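Local coordinates for 3-oxoacyl-(acyl-carrier protein) synthase II (Thermus thermophilus, PDB 1J3N) that catalyses the chain-elongating condensation of acyl groups with malonyl-acyl-carrier protein in bacterial fatty acid synthesis, and forms a homodimer, at residues I36-V46 and A191-A199; R66-L76 and M134-I144. All blocks are in the same frame, centred on the assembly; numbering follows the deposited sequence.

Overall arrangement
Both interactions lie in the N-terminal half of the chain, about 22 Å apart between centres, and each reaches the second subunit. Both are buried, interaction 2 closer to the centre of the molecule (about 17 Å between centres, against about 21 Å). Interaction 1 presses a loop, 36-46, onto the start of helix 194-202, an aromatic ring laid over a proline with a water bridge beside it. Interaction 2, the larger, packs helix 70-86 against the segment running from helix 131-135 into helix 139-148; its chemistry is helix packing plus a ring edge set against backbone carbonyls. The two meet where R38 packs alongside R70 and Y74.

Interaction 1 (I36-V46 and A191-A199); sequences ITRFDASALPV and AITPMAIGA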
ATOM      1  N   ILE A  36      16.127  23.202 -10.687  1.00 24.53           N
ATOM      2  CA  ILE A  36      14.685  22.985 -10.737  1.00 24.32           C
ATOM      3  C   ILE A  36      13.958  23.978 -11.633  1.00 25.74           C
ATOM      4  O   ILE A  36      14.130  25.187 -11.511  1.00 24.93           O
ATOM      5  CB  ILE A  36      14.078  23.027  -9.307  1.00 24.27           C
ATOM      6  CG1 ILE A  36      14.664  21.883  -8.468  1.00 21.01           C
ATOM      7  CG2 ILE A  36      12.554  22.896  -9.360  1.00 21.85           C
ATOM      8  CD1 ILE A  36      14.417  22.035  -6.964  1.00 19.02           C
ATOM      9  N   THR A  37      13.144  23.450 -12.540  1.00 27.95           N
ATOM     10  CA  THR A  37      12.371  24.284 -13.450  1.00 30.00           C
ATOM     11  C   THR A  37      10.875  24.097 -13.212  1.00 28.46           C
ATOM     12  O   THR A  37      10.076  24.943 -13.609  1.00 27.57           O
ATOM     13  CB  THR A  37      12.664  23.942 -14.920  1.00 30.52           C
ATOM     14  OG1 THR A  37      12.212  22.613 -15.196  1.00 30.35           O
ATOM     15  CG2 THR A  37      14.159  24.039 -15.209  1.00 32.39           C
ATOM     16  N   ARG A  38      10.502  22.996 -12.559  1.00 28.37           N
ATOM     17  CA  ARG A  38       9.093  22.699 -12.272  1.00 28.36           C
ATOM     18  C   ARG A  38       8.407  23.849 -11.533  1.00 29.65           C
ATOM     19  O   ARG A  38       7.227  24.131 -11.755  1.00 29.42           O
ATOM     20  CB  ARG A  38       8.983  21.410 -11.450  1.00 29.63           C
ATOM     21  CG  ARG A  38       7.554  20.963 -11.151  1.00 25.33           C
ATOM     22  CD  ARG A  38       6.758  20.738 -12.433  1.00 25.20           C
ATOM     23  NE  ARG A  38       7.461  19.868 -13.376  1.00 23.74           N
ATOM     24  CZ  ARG A  38       7.818  18.610 -13.123  1.00 25.82           C
ATOM     25  NH1 ARG A  38       7.535  18.048 -11.949  1.00 24.51           N
ATOM     26  NH2 ARG A  38       8.479  17.919 -14.038  1.00 23.50           N
ATOM     27  N   PHE A  39       9.144  24.492 -10.632  1.00 29.89           N
ATOM     28  CA  PHE A  39       8.639  25.640  -9.882  1.00 28.88           C
ATOM     29  C   PHE A  39       9.850  26.457  -9.455  1.00 28.85           C
ATOM     30  O   PHE A  39      10.985  26.018  -9.627  1.00 27.48           O
ATOM     31  CB  PHE A  39       7.836  25.213  -8.641  1.00 28.33           C
ATOM     32  CG  PHE A  39       8.619  24.393  -7.653  1.00 28.88           C
ATOM     33  CD1 PHE A  39       8.758  23.019  -7.822  1.00 26.73           C
ATOM     34  CD2 PHE A  39       9.242  25.001  -6.565  1.00 28.35           C
ATOM     35  CE1 PHE A  39       9.509  22.262  -6.926  1.00 26.09           C
ATOM     36  CE2 PHE A  39       9.997  24.252  -5.665  1.00 28.58           C
ATOM     37  CZ  PHE A  39      10.131  22.877  -5.848  1.00 29.08           C
ATOM     38  N   ASP A  40       9.609  27.645  -8.910  1.00 28.46           N
ATOM     39  CA  ASP A  40      10.700  28.498  -8.460  1.00 27.71           C
ATOM     40  C   ASP A  40      11.184  28.068  -7.079  1.00 27.04           C
ATOM     41  O   ASP A  40      10.541  28.333  -6.061  1.00 27.12           O
ATOM     42  CB  ASP A  40      10.255  29.958  -8.433  1.00 30.09           C
ATOM     43  CG  ASP A  40      11.280  30.868  -7.779  1.00 33.74           C
ATOM     44  OD1 ASP A  40      12.462  30.469  -7.686  1.00 33.62           O
ATOM     45  OD2 ASP A  40      10.903  31.986  -7.366  1.00 35.67           O
ATOM     46  N   ALA A  41      12.329  27.402  -7.050  1.00 26.14           N
ATOM     47  CA  ALA A  41      12.888  26.927  -5.794  1.00 24.98           C
ATOM     48  C   ALA A  41      14.022  27.828  -5.295  1.00 24.83           C
ATOM     49  O   ALA A  41      14.881  27.382  -4.540  1.00 24.09           O
ATOM     50  CB  ALA A  41      13.390  25.489  -5.970  1.00 21.33           C
ATOM     51  N   SER A  42      14.014  29.098  -5.700  1.00 27.26           N
ATOM     52  CA  SER A  42      15.070  30.024  -5.284  1.00 29.22           C
ATOM     53  C   SER A  42      15.180  30.142  -3.761  1.00 29.20           C
ATOM     54  O   SER A  42      16.274  30.107  -3.216  1.00 30.58           O
ATOM     55  CB  SER A  42      14.866  31.417  -5.919  1.00 29.69           C
ATOM     56  OG  SER A  42      13.890  32.194  -5.241  1.00 31.03           O
ATOM     57  N   ALA A  43      14.059  30.244  -3.060  1.00 29.51           N
ATOM     58  CA  ALA A  43      14.106  30.375  -1.605  1.00 28.87           C
ATOM     59  C   ALA A  43      14.581  29.125  -0.845  1.00 30.07           C
ATOM     60  O   ALA A  43      14.987  29.224   0.315  1.00 29.65           O
ATOM     61  CB  ALA A  43      12.740  30.809  -1.080  1.00 29.12           C
ATOM     62  N   LEU A  44      14.537  27.959  -1.490  1.00 29.90           N
ATOM     63  CA  LEU A  44      14.946  26.708  -0.841  1.00 28.88           C
ATOM     64  C   LEU A  44      16.457  26.464  -0.784  1.00 27.31           C
ATOM     65  O   LEU A  44      17.216  27.039  -1.560  1.00 26.15           O
ATOM     66  CB  LEU A  44      14.292  25.514  -1.544  1.00 29.01           C
ATOM     67  CG  LEU A  44      12.765  25.416  -1.570  1.00 28.59           C
ATOM     68  CD1 LEU A  44      12.358  24.122  -2.267  1.00 29.51           C
ATOM     69  CD2 LEU A  44      12.221  25.449  -0.160  1.00 27.86           C
ATOM     70  N   PRO A  45      16.906  25.610   0.158  1.00 27.26           N
ATOM     71  CA  PRO A  45      18.329  25.278   0.317  1.00 27.00           C
ATOM     72  C   PRO A  45      18.770  24.244  -0.714  1.00 27.17           C
ATOM     73  O   PRO A  45      19.962  24.111  -1.012  1.00 26.76           O
ATOM     74  CB  PRO A  45      18.403  24.738   1.744  1.00 28.49           C
ATOM     75  CG  PRO A  45      17.071  24.094   1.928  1.00 27.79           C
ATOM     76  CD  PRO A  45      16.135  25.133   1.324  1.00 27.82           C
ATOM     77  N   VAL A  46      17.793  23.504  -1.236  1.00 25.52           N
ATOM     78  CA  VAL A  46      18.020  22.480  -2.256  1.00 25.30           C
ATOM     79  C   VAL A  46      17.286  22.996  -3.480  1.00 25.02           C
ATOM     80  O   VAL A  46      16.067  23.164  -3.455  1.00 25.19           O
ATOM     81  CB  VAL A  46      17.421  21.114  -1.837  1.00 24.58           C
ATOM     82  CG1 VAL A  46      17.603  20.095  -2.959  1.00 22.91           C
ATOM     83  CG2 VAL A  46      18.099  20.620  -0.574  1.00 24.60           C
ATOM     84  N   ALA A 191       6.763  14.049  -6.653  1.00 20.49           N
ATOM     85  CA  ALA A 191       6.910  14.911  -5.490  1.00 21.36           C
ATOM     86  C   ALA A 191       7.889  16.082  -5.622  1.00 22.71           C
ATOM     87  O   ALA A 191       8.383  16.606  -4.613  1.00 23.49           O
ATOM     88  CB  ALA A 191       7.274  14.066  -4.279  1.00 21.85           C
ATOM     89  N   ILE A 192       8.185  16.494  -6.847  1.00 21.34           N
ATOM     90  CA  ILE A 192       9.068  17.634  -7.030  1.00 22.96           C
ATOM     91  C   ILE A 192       8.171  18.854  -6.857  1.00 23.94           C
ATOM     92  O   ILE A 192       7.669  19.429  -7.831  1.00 24.05           O
ATOM     93  CB  ILE A 192       9.731  17.633  -8.427  1.00 22.97           C
ATOM     94  CG1 ILE A 192      10.654  16.411  -8.551  1.00 22.92           C
ATOM     95  CG2 ILE A 192      10.533  18.920  -8.631  1.00 24.11           C
ATOM     96  CD1 ILE A 192      11.472  16.352  -9.847  1.00 22.61           C
ATOM     97  N   THR A 193       7.935  19.202  -5.595  1.00 23.57           N
ATOM     98  CA  THR A 193       7.096  20.337  -5.243  1.00 23.15           C
ATOM     99  C   THR A 193       7.751  21.123  -4.107  1.00 23.16           C
ATOM    100  O   THR A 193       8.651  20.624  -3.418  1.00 23.99           O
ATOM    101  CB  THR A 193       5.668  19.876  -4.825  1.00 22.07           C
ATOM    102  OG1 THR A 193       5.711  19.237  -3.544  1.00 21.42           O
ATOM    103  CG2 THR A 193       5.110  18.904  -5.842  1.00 20.94           C
ATOM    104  N   PRO A 194       7.321  22.373  -3.905  1.00 23.93           N
ATOM    105  CA  PRO A 194       7.889  23.217  -2.845  1.00 25.13           C
ATOM    106  C   PRO A 194       7.847  22.563  -1.469  1.00 25.73           C
ATOM    107  O   PRO A 194       8.846  22.541  -0.740  1.00 24.06           O
ATOM    108  CB  PRO A 194       7.022  24.474  -2.896  1.00 25.75           C
ATOM    109  CG  PRO A 194       6.568  24.531  -4.328  1.00 25.53           C
ATOM    110  CD  PRO A 194       6.289  23.095  -4.672  1.00 23.67           C
ATOM    111  N   MET A 195       6.682  22.023  -1.124  1.00 24.55           N
ATOM    112  CA  MET A 195       6.485  21.397   0.179  1.00 26.61           C
ATOM    113  C   MET A 195       7.238  20.099   0.424  1.00 24.84           C
ATOM    114  O   MET A 195       7.648  19.833   1.547  1.00 25.68           O
ATOM    115  CB  MET A 195       4.991  21.175   0.429  1.00 26.70           C
ATOM    116  CG  MET A 195       4.677  20.468   1.739  1.00 27.50           C
ATOM    117  SD  MET A 195       2.920  20.558   2.124  1.00 29.16           S
ATOM    118  CE  MET A 195       2.976  20.498   3.898  1.00 27.58           C
ATOM    119  N   ALA A 196       7.411  19.288  -0.611  1.00 27.04           N
ATOM    120  CA  ALA A 196       8.111  18.011  -0.462  1.00 26.35           C
ATOM    121  C   ALA A 196       9.625  18.191  -0.410  1.00 27.43           C
ATOM    122  O   ALA A 196      10.299  17.597   0.429  1.00 29.15           O
ATOM    123  CB  ALA A 196       7.743  17.079  -1.597  1.00 26.83           C
ATOM    124  N   ILE A 197      10.164  18.993  -1.318  1.00 26.72           N
ATOM    125  CA  ILE A 197      11.596  19.225  -1.316  1.00 28.83           C
ATOM    126  C   ILE A 197      11.923  20.027  -0.064  1.00 28.00           C
ATOM    127  O   ILE A 197      12.989  19.871   0.531  1.00 27.55           O
ATOM    128  CB  ILE A 197      12.045  19.978  -2.586  1.00 29.21           C
ATOM    129  CG1 ILE A 197      11.817  19.078  -3.808  1.00 30.89           C
ATOM    130  CG2 ILE A 197      13.522  20.375  -2.474  1.00 30.10           C
ATOM    131  CD1 ILE A 197      12.354  19.616  -5.111  1.00 31.89           C
ATOM    132  N   GLY A 198      10.988  20.877   0.343  1.00 28.20           N
ATOM    133  CA  GLY A 198      11.198  21.667   1.543  1.00 27.67           C
ATOM    134  C   GLY A 198      11.276  20.754   2.754  1.00 27.35           C
ATOM    135  O   GLY A 198      12.165  20.890   3.597  1.00 28.02           O
ATOM    136  N   ALA A 199      10.342  19.812   2.831  1.00 27.08           N
ATOM    137  CA  ALA A 199      10.277  18.855   3.932  1.00 25.70           C
ATOM    138  C   ALA A 199      11.530  17.982   4.036  1.00 24.85           C
ATOM    139  O   ALA A 199      12.065  17.778   5.128  1.00 23.49           O
ATOM    140  CB  ALA A 199       9.044  17.982   3.774  1.00 25.89           C
TER
HETATM  141  O   HOH W   1       5.978  18.522  -9.831  1.00 23.32           O
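A largely apolar packing contact lays the F39 ring over P194, joining the loop between strands 33-35 and 48-50 to the first turn of helix 194-202. P194 CD sits 3.8 Å from the centroid of the F39 ring and only 1° off its normal, a CH-pi contact, while CG2 of I36 covers the opposite face. F39 takes the crowded position, CG between the backbone N and the carbonyl carbon (chi1 60°), which turns the ring across the T193-P194 peptide; its CZ also meets I197 CD1 edge-on at 4.0 Å. With an alanine in place of F39, P194 and I36 are likely to lose the ring that lies between them, and I197 CD1 one of its neighbours. I197 is shared further: its CD1 meets I36 CD1 tip to tip at 3.7 Å, and its CG2 lies 3.9 Å from L44 CD1, with V46 beside it. In this thiolase-type fold the helix starts just after strand 182-189, and T193 is its N-cap, OG1 accepting a weak bond from A196 N and also pairing with E113. P194 packs on F119, and L44 on P124, of the second subunit. Near I192 a water lying in the guanidinium plane accepts from R38 NH1 at 2.7 Å and donates to I192 O at 2.8 Å, while R38 NH2 forms a salt bridge with E231.

Interaction 2 (R66-L76 and M134-I144); sequences RRLDRFVQYAL and MMIANMASAHI
F71 turns its ring edge-on to the backbone of 134-137, so that ring hydrogens meet the carbonyl oxygens. F71 CE1 lies 3.3 Å from M134 O and F71 CZ 3.4 Å from I136 O, with A137 O also near the ring plane, an approach that probably suits the weakly positive rim of the ring. The first torsion, 86°, sets F71 CG between the backbone N and the carbonyl carbon and aims the ring at this turn, where helix 131-135 ends; CG2 of V72 covers one ring face. D69 caps helix 70-86: its OD1 accepts from F71 N at 2.9 Å, nearly straight, through the anti lone pair, while OD2 pairs with T111. A water accepting from D69 N and donating to M134 O links the segments, and the M134 chain, bent at its last torsion, lays CG and SD against R67 O and carries CE on to the R67 carbonyl carbon and L68 N.

The helices 70-76 and 139-144 cross at -46° with their axes 8.9 Å apart, and both rest on strands 98-103 and 182-189 in the thiolase-type fold. Small side chains allow the approach: A75 CB and A140 CB touch at 3.8 Å, and both contact T188. H143 presents a ring face to L68, whose CD2 stands 3.6 Å from the H143 centroid and 16° off the normal, a CH-pi contact. The V72 side chain crosses that of H143 at about a right angle, bringing V72 CG1 to 3.6 Å from H143 CD2. The L76 and I144 side chains run antiparallel alongside one another, L76 CD2 3.7 Å from I144 CG1. H143 packs on I267, and A137 on V158, of the second subunit.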
ATOM      1  N   ARG A  66      -6.668  17.213 -16.689  1.00 41.97           N
ATOM      2  CA  ARG A  66      -6.977  18.151 -15.617  1.00 41.16           C
ATOM      3  C   ARG A  66      -7.539  17.523 -14.347  1.00 38.67           C
ATOM      4  O   ARG A  66      -7.590  18.172 -13.304  1.00 38.34           O
ATOM      5  CB  ARG A  66      -7.912  19.261 -16.120  1.00 45.17           C
ATOM      6  CG  ARG A  66      -7.163  20.421 -16.787  1.00 49.64           C
ATOM      7  CD  ARG A  66      -7.065  20.279 -18.302  1.00 53.73           C
ATOM      8  NE  ARG A  66      -8.112  21.059 -18.962  1.00 58.36           N
ATOM      9  CZ  ARG A  66      -8.283  21.130 -20.281  1.00 59.09           C
ATOM     10  NH1 ARG A  66      -7.479  20.461 -21.100  1.00 59.82           N
ATOM     11  NH2 ARG A  66      -9.248  21.887 -20.785  1.00 60.08           N
ATOM     12  N   ARG A  67      -7.954  16.263 -14.423  1.00 35.49           N
ATOM     13  CA  ARG A  67      -8.480  15.588 -13.244  1.00 32.83           C
ATOM     14  C   ARG A  67      -7.554  14.462 -12.809  1.00 29.86           C
ATOM     15  O   ARG A  67      -7.925  13.606 -12.008  1.00 27.62           O
ATOM     16  CB  ARG A  67      -9.889  15.068 -13.524  1.00 35.35           C
ATOM     17  CG  ARG A  67     -10.877  16.214 -13.707  1.00 38.49           C
ATOM     18  CD  ARG A  67     -12.268  15.761 -14.082  1.00 40.63           C
ATOM     19  NE  ARG A  67     -13.138  16.917 -14.291  1.00 43.31           N
ATOM     20  CZ  ARG A  67     -14.400  16.847 -14.702  1.00 45.57           C
ATOM     21  NH1 ARG A  67     -14.957  15.668 -14.951  1.00 45.16           N
ATOM     22  NH2 ARG A  67     -15.105  17.962 -14.870  1.00 46.88           N
ATOM     23  N   LEU A  68      -6.333  14.493 -13.336  1.00 25.83           N
ATOM     24  CA  LEU A  68      -5.321  13.492 -13.024  1.00 24.92           C
ATOM     25  C   LEU A  68      -4.097  14.147 -12.426  1.00 23.64           C
ATOM     26  O   LEU A  68      -3.512  15.047 -13.028  1.00 23.27           O
ATOM     27  CB  LEU A  68      -4.890  12.739 -14.284  1.00 26.21           C
ATOM     28  CG  LEU A  68      -5.874  11.776 -14.936  1.00 26.70           C
ATOM     29  CD1 LEU A  68      -5.196  11.075 -16.101  1.00 28.43           C
ATOM     30  CD2 LEU A  68      -6.332  10.763 -13.917  1.00 28.94           C
ATOM     31  N   ASP A  69      -3.711  13.702 -11.238  1.00 23.01           N
ATOM     32  CA  ASP A  69      -2.537  14.248 -10.584  1.00 23.19           C
ATOM     33  C   ASP A  69      -1.323  13.746 -11.350  1.00 22.43           C
ATOM     34  O   ASP A  69      -1.374  12.694 -11.988  1.00 22.20           O
ATOM     35  CB  ASP A  69      -2.471  13.782  -9.125  1.00 24.27           C
ATOM     36  CG  ASP A  69      -1.295  14.371  -8.375  1.00 27.26           C
ATOM     37  OD1 ASP A  69      -0.150  13.904  -8.592  1.00 26.96           O
ATOM     38  OD2 ASP A  69      -1.515  15.308  -7.574  1.00 24.85           O
ATOM     39  N   ARG A  70      -0.230  14.501 -11.293  1.00 22.91           N
ATOM     40  CA  ARG A  70       0.989  14.112 -11.985  1.00 21.95           C
ATOM     41  C   ARG A  70       1.428  12.666 -11.689  1.00 19.50           C
ATOM     42  O   ARG A  70       1.920  11.978 -12.583  1.00 19.18           O
ATOM     43  CB  ARG A  70       2.117  15.091 -11.624  1.00 24.88           C
ATOM     44  CG  ARG A  70       3.347  15.000 -12.509  1.00 27.19           C
ATOM     45  CD  ARG A  70       4.416  16.005 -12.078  1.00 29.24           C
ATOM     46  NE  ARG A  70       4.110  17.380 -12.469  1.00 30.48           N
ATOM     47  CZ  ARG A  70       4.359  17.896 -13.671  1.00 31.46           C
ATOM     48  NH1 ARG A  70       4.922  17.154 -14.617  1.00 30.42           N
ATOM     49  NH2 ARG A  70       4.054  19.159 -13.926  1.00 33.29           N
ATOM     50  N   PHE A  71       1.256  12.178 -10.461  1.00 20.53           N
ATOM     51  CA  PHE A  71       1.713  10.809 -10.192  1.00 18.72           C
ATOM     52  C   PHE A  71       0.893   9.767 -10.933  1.00 19.04           C
ATOM     53  O   PHE A  71       1.410   8.712 -11.316  1.00 18.10           O
ATOM     54  CB  PHE A  71       1.767  10.505  -8.684  1.00 20.12           C
ATOM     55  CG  PHE A  71       0.466  10.027  -8.081  1.00 19.61           C
ATOM     56  CD1 PHE A  71      -0.551  10.923  -7.766  1.00 19.01           C
ATOM     57  CD2 PHE A  71       0.286   8.678  -7.777  1.00 20.74           C
ATOM     58  CE1 PHE A  71      -1.723  10.488  -7.155  1.00 20.40           C
ATOM     59  CE2 PHE A  71      -0.884   8.227  -7.166  1.00 21.58           C
ATOM     60  CZ  PHE A  71      -1.893   9.137  -6.851  1.00 19.72           C
ATOM     61  N   VAL A  72      -0.382  10.063 -11.145  1.00 19.79           N
ATOM     62  CA  VAL A  72      -1.240   9.147 -11.879  1.00 20.90           C
ATOM     63  C   VAL A  72      -0.920   9.321 -13.370  1.00 21.15           C
ATOM     64  O   VAL A  72      -0.949   8.361 -14.136  1.00 20.31           O
ATOM     65  CB  VAL A  72      -2.738   9.432 -11.600  1.00 21.43           C
ATOM     66  CG1 VAL A  72      -3.612   8.710 -12.617  1.00 19.97           C
ATOM     67  CG2 VAL A  72      -3.101   8.954 -10.178  1.00 20.96           C
ATOM     68  N   GLN A  73      -0.592  10.548 -13.778  1.00 20.99           N
ATOM     69  CA  GLN A  73      -0.244  10.794 -15.170  1.00 20.01           C
ATOM     70  C   GLN A  73       0.997   9.982 -15.557  1.00 20.14           C
ATOM     71  O   GLN A  73       1.058   9.397 -16.631  1.00 19.27           O
ATOM     72  CB  GLN A  73       0.003  12.287 -15.403  1.00 21.48           C
ATOM     73  CG  GLN A  73      -1.275  13.099 -15.543  1.00 22.16           C
ATOM     74  CD  GLN A  73      -1.003  14.549 -15.877  1.00 26.51           C
ATOM     75  OE1 GLN A  73      -0.143  14.856 -16.705  1.00 25.46           O
ATOM     76  NE2 GLN A  73      -1.745  15.454 -15.244  1.00 26.65           N
ATOM     77  N   TYR A  74       1.984   9.939 -14.673  1.00 18.71           N
ATOM     78  CA  TYR A  74       3.195   9.179 -14.950  1.00 19.76           C
ATOM     79  C   TYR A  74       2.905   7.683 -14.998  1.00 19.04           C
ATOM     80  O   TYR A  74       3.404   6.972 -15.871  1.00 20.38           O
ATOM     81  CB  TYR A  74       4.260   9.457 -13.888  1.00 19.36           C
ATOM     82  CG  TYR A  74       4.830  10.860 -13.913  1.00 20.44           C
ATOM     83  CD1 TYR A  74       4.502  11.757 -14.933  1.00 22.53           C
ATOM     84  CD2 TYR A  74       5.716  11.285 -12.923  1.00 21.46           C
ATOM     85  CE1 TYR A  74       5.042  13.038 -14.968  1.00 23.16           C
ATOM     86  CE2 TYR A  74       6.264  12.566 -12.952  1.00 22.41           C
ATOM     87  CZ  TYR A  74       5.923  13.435 -13.978  1.00 24.12           C
ATOM     88  OH  TYR A  74       6.473  14.702 -14.019  1.00 27.49           O
ATOM     89  N   ALA A  75       2.095   7.195 -14.069  1.00 18.58           N
ATOM     90  CA  ALA A  75       1.774   5.764 -14.053  1.00 17.53           C
ATOM     91  C   ALA A  75       1.064   5.305 -15.331  1.00 18.91           C
ATOM     92  O   ALA A  75       1.358   4.232 -15.860  1.00 19.06           O
ATOM     93  CB  ALA A  75       0.925   5.439 -12.853  1.00 15.28           C
ATOM     94  N   LEU A  76       0.118   6.108 -15.816  1.00 19.79           N
ATOM     95  CA  LEU A  76      -0.620   5.761 -17.030  1.00 18.64           C
ATOM     96  C   LEU A  76       0.313   5.757 -18.238  1.00 19.12           C
ATOM     97  O   LEU A  76       0.214   4.893 -19.112  1.00 21.08           O
ATOM     98  CB  LEU A  76      -1.785   6.742 -17.242  1.00 17.97           C
ATOM     99  CG  LEU A  76      -2.949   6.564 -16.259  1.00 19.35           C
ATOM    100  CD1 LEU A  76      -3.956   7.695 -16.384  1.00 19.98           C
ATOM    101  CD2 LEU A  76      -3.618   5.230 -16.540  1.00 18.64           C
ATOM    102  N   MET A 134      -8.109  12.330  -6.789  1.00 22.10           N
ATOM    103  CA  MET A 134      -6.856  12.720  -7.422  1.00 20.42           C
ATOM    104  C   MET A 134      -5.629  12.510  -6.538  1.00 20.41           C
ATOM    105  O   MET A 134      -4.539  12.256  -7.038  1.00 19.30           O
ATOM    106  CB  MET A 134      -6.906  14.199  -7.852  1.00 22.19           C
ATOM    107  CG  MET A 134      -7.844  14.511  -9.017  1.00 21.24           C
ATOM    108  SD  MET A 134      -7.807  16.281  -9.440  1.00 24.02           S
ATOM    109  CE  MET A 134      -6.115  16.466 -10.037  1.00 21.39           C
ATOM    110  N   MET A 135      -5.804  12.593  -5.221  1.00 22.19           N
ATOM    111  CA  MET A 135      -4.657  12.457  -4.329  1.00 21.84           C
ATOM    112  C   MET A 135      -4.327  11.092  -3.713  1.00 21.74           C
ATOM    113  O   MET A 135      -3.151  10.811  -3.458  1.00 22.32           O
ATOM    114  CB  MET A 135      -4.752  13.511  -3.214  1.00 21.99           C
ATOM    115  CG  MET A 135      -5.683  13.161  -2.059  1.00 24.99           C
ATOM    116  SD  MET A 135      -4.882  12.121  -0.814  1.00 23.18           S
ATOM    117  CE  MET A 135      -6.233  11.991   0.407  1.00 24.71           C
ATOM    118  N   ILE A 136      -5.324  10.240  -3.478  1.00 19.70           N
ATOM    119  CA  ILE A 136      -5.042   8.950  -2.846  1.00 20.16           C
ATOM    120  C   ILE A 136      -4.197   7.975  -3.670  1.00 18.96           C
ATOM    121  O   ILE A 136      -4.345   7.861  -4.883  1.00 17.07           O
ATOM    122  CB  ILE A 136      -6.345   8.262  -2.351  1.00 20.83           C
ATOM    123  CG1 ILE A 136      -7.313   8.012  -3.502  1.00 21.72           C
ATOM    124  CG2 ILE A 136      -7.029   9.154  -1.313  1.00 21.20           C
ATOM    125  CD1 ILE A 136      -8.583   7.300  -3.061  1.00 20.73           C
ATOM    126  N   ALA A 137      -3.307   7.272  -2.973  1.00 17.85           N
ATOM    127  CA  ALA A 137      -2.355   6.333  -3.574  1.00 18.96           C
ATOM    128  C   ALA A 137      -2.870   5.261  -4.515  1.00 19.41           C
ATOM    129  O   ALA A 137      -2.209   4.941  -5.499  1.00 21.50           O
ATOM    130  CB  ALA A 137      -1.519   5.665  -2.460  1.00 14.81           C
ATOM    131  N   ASN A 138      -4.033   4.699  -4.215  1.00 20.64           N
ATOM    132  CA  ASN A 138      -4.593   3.631  -5.032  1.00 21.70           C
ATOM    133  C   ASN A 138      -5.131   4.073  -6.389  1.00 23.35           C
ATOM    134  O   ASN A 138      -5.613   3.241  -7.161  1.00 22.61           O
ATOM    135  CB  ASN A 138      -5.709   2.934  -4.254  1.00 23.31           C
ATOM    136  CG  ASN A 138      -6.846   3.884  -3.893  1.00 23.98           C
ATOM    137  OD1 ASN A 138      -7.933   3.827  -4.475  1.00 22.93           O
ATOM    138  ND2 ASN A 138      -6.591   4.770  -2.940  1.00 17.54           N
ATOM    139  N   MET A 139      -5.049   5.366  -6.695  1.00 22.27           N
ATOM    140  CA  MET A 139      -5.584   5.834  -7.969  1.00 22.56           C
ATOM    141  C   MET A 139      -4.713   5.565  -9.195  1.00 20.66           C
ATOM    142  O   MET A 139      -5.184   5.691 -10.320  1.00 20.65           O
ATOM    143  CB  MET A 139      -5.940   7.314  -7.887  1.00 21.80           C
ATOM    144  CG  MET A 139      -7.093   7.597  -6.942  1.00 23.41           C
ATOM    145  SD  MET A 139      -8.498   6.514  -7.202  1.00 27.80           S
ATOM    146  CE  MET A 139      -9.201   7.196  -8.676  1.00 25.02           C
ATOM    147  N   ALA A 140      -3.452   5.198  -8.988  1.00 18.89           N
ATOM    148  CA  ALA A 140      -2.591   4.872 -10.114  1.00 19.89           C
ATOM    149  C   ALA A 140      -3.038   3.492 -10.615  1.00 19.01           C
ATOM    150  O   ALA A 140      -3.264   3.290 -11.805  1.00 19.95           O
ATOM    151  CB  ALA A 140      -1.140   4.837  -9.678  1.00 22.16           C
ATOM    152  N   SER A 141      -3.171   2.544  -9.698  1.00 19.53           N
ATOM    153  CA  SER A 141      -3.630   1.208 -10.056  1.00 19.05           C
ATOM    154  C   SER A 141      -5.047   1.281 -10.632  1.00 19.66           C
ATOM    155  O   SER A 141      -5.321   0.747 -11.707  1.00 17.59           O
ATOM    156  CB  SER A 141      -3.627   0.295  -8.832  1.00 17.80           C
ATOM    157  OG  SER A 141      -2.304  -0.088  -8.491  1.00 18.30           O
ATOM    158  N   ALA A 142      -5.929   1.974  -9.919  1.00 18.52           N
ATOM    159  CA  ALA A 142      -7.317   2.126 -10.334  1.00 18.33           C
ATOM    160  C   ALA A 142      -7.468   2.714 -11.731  1.00 19.47           C
ATOM    161  O   ALA A 142      -8.262   2.222 -12.536  1.00 19.08           O
ATOM    162  CB  ALA A 142      -8.068   2.999  -9.331  1.00 18.34           C
ATOM    163  N   HIS A 143      -6.727   3.777 -12.023  1.00 20.57           N
ATOM    164  CA  HIS A 143      -6.832   4.393 -13.333  1.00 20.76           C
ATOM    165  C   HIS A 143      -6.334   3.498 -14.446  1.00 20.93           C
ATOM    166  O   HIS A 143      -6.866   3.531 -15.552  1.00 18.13           O
ATOM    167  CB  HIS A 143      -6.105   5.739 -13.353  1.00 21.95           C
ATOM    168  CG  HIS A 143      -6.980   6.882 -12.957  1.00 21.08           C
ATOM    169  ND1 HIS A 143      -8.042   7.300 -13.732  1.00 21.30           N
ATOM    170  CD2 HIS A 143      -7.001   7.646 -11.841  1.00 19.56           C
ATOM    171  CE1 HIS A 143      -8.679   8.274 -13.110  1.00 20.70           C
ATOM    172  NE2 HIS A 143      -8.069   8.502 -11.959  1.00 23.19           N
ATOM    173  N   ILE A 144      -5.317   2.688 -14.158  1.00 21.87           N
ATOM    174  CA  ILE A 144      -4.798   1.781 -15.170  1.00 20.80           C
ATOM    175  C   ILE A 144      -5.826   0.686 -15.440  1.00 21.34           C
ATOM    176  O   ILE A 144      -6.072   0.321 -16.595  1.00 19.60           O
ATOM    177  CB  ILE A 144      -3.453   1.161 -14.723  1.00 21.40           C
ATOM    178  CG1 ILE A 144      -2.348   2.234 -14.766  1.00 22.17           C
ATOM    179  CG2 ILE A 144      -3.099  -0.008 -15.622  1.00 21.32           C
ATOM    180  CD1 ILE A 144      -1.099   1.889 -13.945  1.00 20.87           C
TER
HETATM  181  O   HOH W   2      -4.965  11.533  -9.994  1.00 20.89           O